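Local coordinates for uncharacterized protein (Archaeoglobus fulgidus DSM 4304, PDB 3BPD) that is of unknown function but binds magnesium ions and assembles into a heptamer of DUF211-family subunits, at residues L60-E63 with Q64-V68. The protein carries 1 engineered substitution. Sequence-based numbering, arbitrary orientation.
Sequences LDYE and QIKGV
Gln64 meets Asp61 first: its backbone N donates to Asp61 OD2 at 3.0 Å, an almost straight bond (176°) that reaches the oxygen from above the carboxylate plane. Asp61 puts CG anti to its own backbone N (chi1 173°), which brings the carboxylate back to the amide of Gln64, where CG also rests 3.5 Å from Gln64 CB; the two side chains run roughly at right angles. Asp61 is thus the N-cap of helix 62-71, the second helix of a ferredoxin-like βαββαβ fold, whose two helices pack on one face of the four-stranded antiparallel sheet, and its acidic group probably also interacts favourably with the helix dipole. Next, Ile65 N bonds to Asp61 O at 3.0 Å, starting the regular i to i+4 pattern. On the buried side Ile65 CD1 lies 3.9 Å from Leu60 CD1, and Leu9 of strand 6-16 and Leu28 of helix 21-29 also touch the isoleucine. Lys66 N donates to Tyr62 O, while Lys66 CB sits over one face of the Tyr62 ring; the tyrosine side chain also packs on Ile76 and Val79 of strand 75-85 and on Ile22 of a neighbouring subunit. One residue on, Gly67 N donates to Glu63 O.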
loop_
_atom_site.group_PDB
_atom_site.type_symbol
_atom_site.label_atom_id
_atom_site.label_comp_id
_atom_site.label_asym_id
_atom_site.label_seq_id
_atom_site.Cartn_x
_atom_site.Cartn_y
_atom_site.Cartn_z
ATOM N N LEU F 60 -10.664 -7.316 -26.475
ATOM C CA LEU F 60 -11.587 -6.215 -26.725
ATOM C C LEU F 60 -11.462 -5.634 -28.122
ATOM O O LEU F 60 -10.375 -5.577 -28.683
ATOM C CB LEU F 60 -11.358 -5.082 -25.722
ATOM C CG LEU F 60 -11.414 -5.303 -24.210
ATOM C CD1 LEU F 60 -11.198 -3.953 -23.550
ATOM C CD2 LEU F 60 -12.752 -5.892 -23.771
ATOM N N ASP F 61 -12.584 -5.183 -28.667
ATOM C CA ASP F 61 -12.626 -4.565 -29.992
ATOM C C ASP F 61 -12.697 -3.036 -29.828
ATOM O O ASP F 61 -13.766 -2.473 -29.596
ATOM C CB ASP F 61 -13.851 -5.090 -30.756
ATOM C CG ASP F 61 -14.074 -4.382 -32.078
ATOM O OD1 ASP F 61 -14.848 -4.921 -32.900
ATOM O OD2 ASP F 61 -13.499 -3.293 -32.300
ATOM N N TYR F 62 -11.557 -2.370 -29.959
ATOM C CA TYR F 62 -11.506 -0.923 -29.803
ATOM C C TYR F 62 -12.546 -0.150 -30.611
ATOM O O TYR F 62 -13.252 0.700 -30.064
ATOM C CB TYR F 62 -10.111 -0.382 -30.135
ATOM C CG TYR F 62 -10.010 1.100 -29.882
ATOM C CD1 TYR F 62 -10.131 1.622 -28.589
ATOM C CD2 TYR F 62 -9.841 1.989 -30.934
ATOM C CE1 TYR F 62 -10.086 2.996 -28.358
ATOM C CE2 TYR F 62 -9.795 3.361 -30.721
ATOM C CZ TYR F 62 -9.916 3.861 -29.434
ATOM O OH TYR F 62 -9.869 5.227 -29.250
ATOM N N GLU F 63 -12.640 -0.421 -31.906
ATOM C CA GLU F 63 -13.616 0.280 -32.733
ATOM C C GLU F 63 -15.019 0.150 -32.131
ATOM O O GLU F 63 -15.731 1.139 -31.964
ATOM C CB GLU F 63 -13.604 -0.272 -34.167
ATOM C CG GLU F 63 -12.283 -0.060 -34.943
ATOM C CD GLU F 63 -11.893 1.418 -35.146
ATOM O OE1 GLU F 63 -12.733 2.210 -35.636
ATOM O OE2 GLU F 63 -10.732 1.772 -34.826
ATOM N N GLN F 64 -15.408 -1.074 -31.801
ATOM C CA GLN F 64 -16.715 -1.304 -31.214
ATOM C C GLN F 64 -16.900 -0.461 -29.948
ATOM O O GLN F 64 -17.946 0.157 -29.761
ATOM C CB GLN F 64 -16.897 -2.786 -30.883
ATOM C CG GLN F 64 -18.274 -3.118 -30.333
ATOM C CD GLN F 64 -18.390 -4.562 -29.889
ATOM O OE1 GLN F 64 -17.518 -5.070 -29.183
ATOM N NE2 GLN F 64 -19.473 -5.228 -30.288
ATOM N N ILE F 65 -15.891 -0.435 -29.081
ATOM C CA ILE F 65 -15.976 0.347 -27.854
ATOM C C ILE F 65 -16.081 1.832 -28.188
ATOM O O ILE F 65 -16.858 2.566 -27.568
ATOM C CB ILE F 65 -14.752 0.105 -26.948
ATOM C CG1 ILE F 65 -14.826 -1.307 -26.359
ATOM C CG2 ILE F 65 -14.711 1.139 -25.836
ATOM C CD1 ILE F 65 -13.610 -1.731 -25.571
ATOM N N LYS F 66 -15.304 2.266 -29.176
ATOM C CA LYS F 66 -15.323 3.659 -29.604
ATOM C C LYS F 66 -16.711 3.958 -30.180
ATOM O O LYS F 66 -17.271 5.043 -29.997
ATOM C CB LYS F 66 -14.242 3.898 -30.668
ATOM C CG LYS F 66 -14.203 5.324 -31.196
ATOM C CD LYS F 66 -13.196 5.496 -32.323
ATOM C CE LYS F 66 -13.363 6.875 -32.967
ATOM N NZ LYS F 66 -12.388 7.202 -34.056
ATOM N N GLY F 67 -17.259 2.968 -30.872
ATOM C CA GLY F 67 -18.565 3.127 -31.461
ATOM C C GLY F 67 -19.578 3.483 -30.402
ATOM O O GLY F 67 -20.274 4.486 -30.535
ATOM N N VAL F 68 -19.642 2.677 -29.342
ATOM C CA VAL F 68 -20.595 2.901 -28.265
ATOM C C VAL F 68 -20.438 4.282 -27.675
ATOM O O VAL F 68 -21.410 5.029 -27.586
ATOM C CB VAL F 68 -20.440 1.863 -27.138
ATOM C CG1 VAL F 68 -21.522 2.067 -26.096
ATOM C CG2 VAL F 68 -20.518 0.464 -27.706
#